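Local coordinates for protein haemagglutinin I (Physarum polycephalum, PDB 3A5P) that probably binds carbohydrate as a small dimeric lectin that agglutinates blood cells, built on a pared-down legume lectin fold, at residues Y37-I45 / Y55-D63; V75-V86 / S89-L100. One frame throughout, in Å; residues are numbered along the deposited sequence.

Contact 1 (Y37-I45 / Y55-D63); sequences YAPITFSEI and YITVHNGDD
Thr57 turns OG1 beside its own backbone N (chi1 -61°), which brings the hydroxyl to the carbonyl of Ile45. OG1 donates to Ile45 O at 2.7 Å, in the carbonyl plane, and Gln67 holds the same hydroxyl from the next strand. With CG between its backbone N and carbonyl carbon (chi1 72°), Tyr55 brings its OH to Glu44 O, donating at 2.8 Å from above the carbonyl plane. These two bonds tie down the chain where it leaves strand 40-43. The strands 40-43 and 55-60 are antiparallel neighbours of a beta hairpin, within one five-stranded sheet of the legume lectin-like sandwich. Thr41 and His59 form a hydrogen-bonded pair, with His59 N to Thr41 O at 2.8 Å. The face carrying Ile40, Phe42 and Val58 is mostly apolar; Asn60 at its end turns its amide to Thr99 O. Val58 CG1 meets Ile40 CG2 at 3.5 Å, while its CG2 lies 3.9 Å from Phe42 CD1. Ile56 CG2 comes to the edge of the Phe42 ring. Trp3 and Val5 pack on Phe42, and Trp3 also on Ile56. On the other face, a water in the His59 ring plane joins His59 ND1 (2.9 Å) to Ser43 OG and Thr57 O. His59 NE2 is hydrogen-bonded to Ala104 O of the second subunit.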
# COMPACT_ATOMS: atom_id res chain seq x y z
N TYR A 37 -3.04 4.25 8.05
CA TYR A 37 -2.20 3.10 8.35
C TYR A 37 -1.42 2.62 7.14
O TYR A 37 -1.78 2.94 6.00
CB TYR A 37 -3.07 1.94 8.85
CG TYR A 37 -3.84 2.31 10.10
CD1 TYR A 37 -3.26 2.16 11.36
CD2 TYR A 37 -5.13 2.84 10.00
CE1 TYR A 37 -3.96 2.51 12.52
CE2 TYR A 37 -5.85 3.19 11.16
CZ TYR A 37 -5.25 3.03 12.40
OH TYR A 37 -5.93 3.36 13.54
N ALA A 38 -0.40 1.81 7.41
CA ALA A 38 0.38 1.14 6.36
C ALA A 38 -0.47 0.10 5.64
O ALA A 38 -1.24 -0.63 6.29
CB ALA A 38 1.63 0.53 6.95
N PRO A 39 -0.37 0.03 4.28
CA PRO A 39 -1.09 -1.01 3.56
C PRO A 39 -0.64 -2.40 4.01
O PRO A 39 0.51 -2.59 4.41
CB PRO A 39 -0.70 -0.78 2.08
CG PRO A 39 -0.34 0.71 2.02
CD PRO A 39 0.34 0.95 3.37
N ILE A 40 -1.58 -3.34 3.99
CA ILE A 40 -1.28 -4.75 4.14
C ILE A 40 -1.14 -5.32 2.73
O ILE A 40 -2.07 -5.21 1.94
CB ILE A 40 -2.43 -5.48 4.88
CG1 ILE A 40 -2.76 -4.79 6.22
CG2 ILE A 40 -2.15 -7.02 5.01
CD1 ILE A 40 -4.10 -5.21 6.77
N THR A 41 0.02 -5.91 2.41
CA THR A 41 0.26 -6.49 1.09
C THR A 41 0.07 -8.01 1.11
O THR A 41 0.55 -8.69 2.02
CB THR A 41 1.71 -6.14 0.55
OG1 THR A 41 1.87 -4.72 0.52
CG2 THR A 41 1.93 -6.72 -0.87
N PHE A 42 -0.66 -8.51 0.13
CA PHE A 42 -0.84 -9.95 -0.08
C PHE A 42 -0.12 -10.28 -1.37
O PHE A 42 -0.35 -9.63 -2.39
CB PHE A 42 -2.34 -10.28 -0.26
CG PHE A 42 -3.18 -10.00 0.95
CD1 PHE A 42 -3.62 -11.05 1.76
CD2 PHE A 42 -3.53 -8.69 1.29
CE1 PHE A 42 -4.41 -10.80 2.89
CE2 PHE A 42 -4.31 -8.43 2.43
CZ PHE A 42 -4.75 -9.49 3.22
N SER A 43 0.75 -11.28 -1.35
CA SER A 43 1.52 -11.61 -2.57
C SER A 43 2.11 -13.01 -2.49
O SER A 43 2.07 -13.65 -1.44
CB SER A 43 2.62 -10.56 -2.82
OG SER A 43 3.68 -10.67 -1.87
N GLU A 44 2.69 -13.44 -3.60
CA GLU A 44 3.32 -14.75 -3.69
C GLU A 44 4.83 -14.73 -3.40
O GLU A 44 5.58 -15.52 -3.97
CB GLU A 44 2.96 -15.40 -5.04
CG GLU A 44 1.47 -15.65 -5.14
CD GLU A 44 1.03 -16.49 -6.34
OE1 GLU A 44 1.85 -16.73 -7.26
OE2 GLU A 44 -0.17 -16.87 -6.37
N ILE A 45 5.27 -13.87 -2.49
CA ILE A 45 6.69 -13.86 -2.08
C ILE A 45 7.02 -15.12 -1.29
O ILE A 45 6.39 -15.40 -0.27
CB ILE A 45 7.06 -12.58 -1.29
CG1 ILE A 45 7.02 -11.38 -2.24
CG2 ILE A 45 8.47 -12.71 -0.65
CD1 ILE A 45 7.01 -10.05 -1.54
N TYR A 55 -0.02 -20.88 -1.49
CA TYR A 55 0.21 -19.95 -0.39
C TYR A 55 -0.01 -18.49 -0.80
O TYR A 55 0.01 -18.13 -1.99
CB TYR A 55 1.61 -20.14 0.21
CG TYR A 55 2.72 -19.64 -0.68
CD1 TYR A 55 3.16 -18.32 -0.60
CD2 TYR A 55 3.31 -20.48 -1.65
CE1 TYR A 55 4.16 -17.83 -1.44
CE2 TYR A 55 4.33 -20.00 -2.49
CZ TYR A 55 4.74 -18.68 -2.39
OH TYR A 55 5.74 -18.18 -3.20
N ILE A 56 -0.26 -17.67 0.22
CA ILE A 56 -0.33 -16.21 0.11
C ILE A 56 0.47 -15.65 1.29
O ILE A 56 0.17 -15.95 2.45
CB ILE A 56 -1.79 -15.69 0.20
CG1 ILE A 56 -2.71 -16.43 -0.78
CG2 ILE A 56 -1.81 -14.14 -0.07
CD1 ILE A 56 -4.24 -16.21 -0.51
N THR A 57 1.48 -14.84 0.98
CA THR A 57 2.30 -14.18 1.99
C THR A 57 1.73 -12.80 2.31
O THR A 57 1.26 -12.09 1.42
CB THR A 57 3.73 -14.06 1.52
OG1 THR A 57 4.24 -15.38 1.32
CG2 THR A 57 4.58 -13.33 2.56
N VAL A 58 1.72 -12.47 3.59
CA VAL A 58 1.14 -11.21 4.05
C VAL A 58 2.24 -10.35 4.66
O VAL A 58 2.99 -10.80 5.55
CB VAL A 58 -0.00 -11.47 5.06
CG1 VAL A 58 -0.61 -10.15 5.57
CG2 VAL A 58 -1.07 -12.34 4.41
N HIS A 59 2.35 -9.11 4.15
CA HIS A 59 3.22 -8.11 4.75
C HIS A 59 2.39 -7.02 5.44
O HIS A 59 1.44 -6.47 4.86
CB HIS A 59 4.16 -7.51 3.71
CG HIS A 59 5.30 -8.40 3.36
ND1 HIS A 59 5.18 -9.43 2.45
CD2 HIS A 59 6.57 -8.45 3.81
CE1 HIS A 59 6.33 -10.07 2.36
NE2 HIS A 59 7.20 -9.48 3.17
N ASN A 60 2.73 -6.74 6.68
CA ASN A 60 2.10 -5.64 7.42
C ASN A 60 3.04 -4.43 7.30
O ASN A 60 4.06 -4.34 8.01
CB ASN A 60 1.85 -6.06 8.87
CG ASN A 60 0.97 -5.08 9.64
OD1 ASN A 60 0.48 -4.08 9.09
ND2 ASN A 60 0.78 -5.36 10.92
N GLY A 61 2.72 -3.52 6.37
CA GLY A 61 3.68 -2.48 6.01
C GLY A 61 4.91 -3.17 5.45
O GLY A 61 4.79 -4.02 4.53
N ASP A 62 6.08 -2.84 6.01
CA ASP A 62 7.38 -3.37 5.56
C ASP A 62 7.54 -4.85 5.89
O ASP A 62 8.24 -5.59 5.20
CB ASP A 62 8.54 -2.64 6.28
CG ASP A 62 8.88 -1.26 5.70
OD1 ASP A 62 8.01 -0.47 5.34
OD2 ASP A 62 10.08 -0.92 5.66
N ASP A 63 6.92 -5.28 6.98
CA ASP A 63 7.31 -6.52 7.65
C ASP A 63 6.46 -7.74 7.30
O ASP A 63 5.23 -7.67 7.21
CB ASP A 63 7.33 -6.31 9.15
CG ASP A 63 8.26 -5.18 9.55
OD1 ASP A 63 9.40 -5.06 8.99
OD2 ASP A 63 7.83 -4.40 10.40
O HOH W 1 -0.72 -1.61 8.85
O HOH W 2 2.72 -3.49 2.83
O HOH W 3 3.05 -9.88 0.58
O HOH W 4 -0.70 -18.67 -4.54

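Contact 2 (V75-V86 / S89-L100); sequences VATATFTAGGNV and STGFGDAQHLTL
The His97 ring meets the Asn85 side chain at its edge. NE2 donates to Asn85 OD1 at 2.7 Å, along a lone pair of the amide oxygen and close to the ring plane. The amide and ring planes are 38° apart. CG of His97 lies anti to the backbone N (chi1 175°), and this swings the ring across to Asn85. The other end of the amide is held too: Asn85 ND2 donates to Ala82 O, within the turn that leads into strand 85-89. Both ends of the amide are thus used, which fixes its rotation. Val86 CG1 sits over one face of the Phe80 ring, offset toward the rim, and Leu100 CD2 approaches the ring edge at 4.3 Å from CE1. The other methyl, Val86 CG2, touches Leu98 CD1 at 3.6 Å and Leu100 CD2 at 3.9 Å. The Val86 and Leu98 side chains lie side by side, and their backbones form a hydrogen-bonded antiparallel pair. Gly84 O accepts from Leu100 N at 2.9 Å, so the pairing runs on past the strand end.

At the far end Thr77 and Ser89 form another hydrogen-bonded pair. Thr77 N reaches Ser89 O at 2.8 Å, nearly straight. Ser89 OG and Thr90 OG1 each accept a backbone N-H two residues on, giving two successive ST turns where the chain leaves the strand. Thr90 OG1 is also hydrogen-bonded to Gly69 O. A water links Val75 N to Thr90 O.

Strands 85-89 and 96-99 form a beta hairpin in one sheet of the sandwich. Strand 85-89 is also antiparallel to 74-81 on its other side. Strand 3-10, parallel to 74-81, completes this four-stranded sheet. Phe80 and Leu100 pack against strand 30-34 of the facing sheet, while Ala76 and Thr90 reach Leu68 of strand 63-70.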
# COMPACT_ATOMS: atom_id res chain seq x y z
N VAL A 75 -9.34 -17.88 -1.21
CA VAL A 75 -10.00 -16.64 -0.81
C VAL A 75 -9.45 -16.26 0.55
O VAL A 75 -9.71 -16.94 1.54
CB VAL A 75 -11.56 -16.80 -0.73
CG1 VAL A 75 -12.22 -15.48 -0.33
CG2 VAL A 75 -12.12 -17.29 -2.06
N ALA A 76 -8.62 -15.22 0.59
CA ALA A 76 -8.14 -14.71 1.86
C ALA A 76 -9.12 -13.64 2.33
O ALA A 76 -9.33 -12.63 1.66
CB ALA A 76 -6.73 -14.14 1.72
N THR A 77 -9.76 -13.89 3.47
CA THR A 77 -10.74 -12.94 3.99
C THR A 77 -10.12 -12.19 5.16
O THR A 77 -9.68 -12.81 6.13
CB THR A 77 -12.03 -13.66 4.44
OG1 THR A 77 -12.60 -14.34 3.30
CG2 THR A 77 -13.05 -12.62 4.99
N ALA A 78 -10.09 -10.86 5.07
CA ALA A 78 -9.58 -10.01 6.16
C ALA A 78 -10.77 -9.34 6.83
O ALA A 78 -11.49 -8.57 6.19
CB ALA A 78 -8.60 -8.97 5.63
N THR A 79 -10.94 -9.64 8.12
CA THR A 79 -12.05 -9.07 8.91
C THR A 79 -11.51 -8.01 9.86
O THR A 79 -10.63 -8.30 10.70
CB THR A 79 -12.86 -10.16 9.69
OG1 THR A 79 -13.34 -11.15 8.77
CG2 THR A 79 -14.08 -9.53 10.44
N PHE A 80 -12.06 -6.81 9.74
CA PHE A 80 -11.62 -5.66 10.52
C PHE A 80 -12.51 -5.40 11.71
O PHE A 80 -13.71 -5.39 11.59
CB PHE A 80 -11.55 -4.44 9.60
CG PHE A 80 -10.45 -4.55 8.59
CD1 PHE A 80 -9.22 -3.92 8.83
CD2 PHE A 80 -10.61 -5.34 7.45
CE1 PHE A 80 -8.17 -4.04 7.89
CE2 PHE A 80 -9.56 -5.49 6.51
CZ PHE A 80 -8.35 -4.84 6.74
N THR A 81 -11.90 -5.20 12.88
CA THR A 81 -12.65 -4.72 14.05
C THR A 81 -11.93 -3.52 14.65
O THR A 81 -10.74 -3.29 14.37
CB THR A 81 -12.86 -5.85 15.08
OG1 THR A 81 -11.63 -6.56 15.27
CG2 THR A 81 -13.98 -6.81 14.60
N ALA A 82 -12.66 -2.76 15.47
CA ALA A 82 -12.16 -1.51 16.05
C ALA A 82 -10.84 -1.73 16.79
O ALA A 82 -10.59 -2.81 17.35
CB ALA A 82 -13.19 -0.91 17.01
N GLY A 83 -10.01 -0.70 16.79
CA GLY A 83 -8.67 -0.81 17.39
C GLY A 83 -7.60 -1.34 16.44
O GLY A 83 -6.53 -1.76 16.88
N GLY A 84 -7.89 -1.31 15.14
CA GLY A 84 -6.92 -1.73 14.12
C GLY A 84 -6.69 -3.24 14.10
O GLY A 84 -5.64 -3.71 13.66
N ASN A 85 -7.69 -4.00 14.57
CA ASN A 85 -7.57 -5.44 14.62
C ASN A 85 -7.98 -6.06 13.29
O ASN A 85 -9.04 -5.73 12.76
CB ASN A 85 -8.41 -6.03 15.75
CG ASN A 85 -7.82 -5.75 17.09
OD1 ASN A 85 -6.78 -6.33 17.46
ND2 ASN A 85 -8.42 -4.83 17.83
N VAL A 86 -7.17 -6.98 12.80
CA VAL A 86 -7.44 -7.64 11.54
C VAL A 86 -7.26 -9.14 11.74
O VAL A 86 -6.21 -9.57 12.21
CB VAL A 86 -6.50 -7.17 10.39
CG1 VAL A 86 -7.08 -7.59 9.02
CG2 VAL A 86 -6.30 -5.65 10.45
N SER A 89 -8.04 -15.08 7.20
CA SER A 89 -8.23 -16.52 7.10
C SER A 89 -8.49 -16.94 5.66
O SER A 89 -9.08 -16.18 4.88
CB SER A 89 -9.40 -16.94 7.99
OG SER A 89 -9.60 -18.35 7.86
N THR A 90 -8.06 -18.15 5.31
CA THR A 90 -8.38 -18.75 4.01
C THR A 90 -9.32 -19.96 4.15
O THR A 90 -9.78 -20.53 3.16
CB THR A 90 -7.11 -19.27 3.30
OG1 THR A 90 -6.42 -20.13 4.21
CG2 THR A 90 -6.19 -18.11 2.91
N GLY A 91 -9.59 -20.36 5.39
CA GLY A 91 -10.32 -21.62 5.62
C GLY A 91 -9.41 -22.83 5.70
O GLY A 91 -9.88 -23.96 5.87
N PHE A 92 -8.10 -22.60 5.56
CA PHE A 92 -7.10 -23.66 5.74
C PHE A 92 -6.12 -23.26 6.82
O PHE A 92 -5.54 -22.18 6.76
CB PHE A 92 -6.37 -23.96 4.43
CG PHE A 92 -7.29 -24.38 3.33
CD1 PHE A 92 -7.49 -25.74 3.04
CD2 PHE A 92 -7.98 -23.43 2.58
CE1 PHE A 92 -8.38 -26.12 2.03
CE2 PHE A 92 -8.84 -23.79 1.57
CZ PHE A 92 -9.05 -25.14 1.29
N GLY A 93 -5.97 -24.12 7.81
CA GLY A 93 -5.17 -23.79 8.97
C GLY A 93 -5.93 -22.76 9.79
O GLY A 93 -7.10 -22.49 9.53
N ASP A 94 -5.28 -22.18 10.77
CA ASP A 94 -5.97 -21.22 11.64
C ASP A 94 -5.93 -19.81 11.07
O ASP A 94 -5.02 -19.45 10.34
CB ASP A 94 -5.37 -21.26 13.04
CG ASP A 94 -5.60 -22.60 13.72
OD1 ASP A 94 -6.76 -23.10 13.68
OD2 ASP A 94 -4.61 -23.15 14.25
N ALA A 95 -6.96 -19.02 11.40
CA ALA A 95 -6.95 -17.59 11.12
C ALA A 95 -5.79 -16.97 11.87
O ALA A 95 -5.37 -17.48 12.93
CB ALA A 95 -8.29 -16.94 11.53
N GLN A 96 -5.24 -15.89 11.32
CA GLN A 96 -4.10 -15.23 11.94
C GLN A 96 -4.40 -13.75 12.13
O GLN A 96 -5.06 -13.14 11.29
CB GLN A 96 -2.86 -15.45 11.08
CG GLN A 96 -2.52 -16.95 10.99
CD GLN A 96 -1.23 -17.21 10.32
OE1 GLN A 96 -0.16 -17.02 10.91
NE2 GLN A 96 -1.29 -17.65 9.07
N HIS A 97 -3.94 -13.21 13.25
CA HIS A 97 -4.24 -11.84 13.62
C HIS A 97 -3.04 -10.93 13.38
O HIS A 97 -1.89 -11.33 13.56
CB HIS A 97 -4.62 -11.82 15.11
CG HIS A 97 -4.84 -10.45 15.66
ND1 HIS A 97 -3.85 -9.73 16.28
CD2 HIS A 97 -5.96 -9.68 15.72
CE1 HIS A 97 -4.33 -8.56 16.68
NE2 HIS A 97 -5.61 -8.50 16.34
N LEU A 98 -3.31 -9.69 12.97
CA LEU A 98 -2.34 -8.60 13.04
C LEU A 98 -3.05 -7.32 13.48
O LEU A 98 -4.29 -7.24 13.52
CB LEU A 98 -1.61 -8.40 11.69
CG LEU A 98 -2.44 -8.03 10.44
CD1 LEU A 98 -2.78 -6.53 10.37
CD2 LEU A 98 -1.76 -8.47 9.10
N THR A 99 -2.24 -6.32 13.80
CA THR A 99 -2.76 -5.00 14.09
C THR A 99 -2.14 -3.99 13.15
O THR A 99 -0.92 -4.00 12.90
CB THR A 99 -2.54 -4.54 15.53
OG1 THR A 99 -1.16 -4.74 15.89
CG2 THR A 99 -3.43 -5.33 16.46
N LEU A 100 -3.02 -3.15 12.61
CA LEU A 100 -2.63 -2.07 11.69
C LEU A 100 -1.55 -1.20 12.31
O LEU A 100 -1.58 -0.93 13.52
CB LEU A 100 -3.86 -1.22 11.35
CG LEU A 100 -4.95 -1.93 10.53
CD1 LEU A 100 -6.17 -1.00 10.30
CD2 LEU A 100 -4.41 -2.49 9.21
O HOH W 5 -9.21 -20.28 0.44

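How the contacts relate
Contacts 1 and 2 belong to the two different sheets of the sandwich, and their centres lie about 12 Å apart, with the middle of the chain between them. Residues 37-63 come wholly before residues 75-100. The two contacts also touch directly. Asn60 ND2 probably donates a hydrogen bond to Thr99 O, 2.9 Å away, and so joins the two sheets near the end of strand 96-99. Ile40 CD1 packs on Leu100 CD2 at 3.7 Å, and Tyr37 CD1 lies 3.4 Å from Leu100 CB. The second subunit meets contact 1, while no other chain of the assembly touches contact 2.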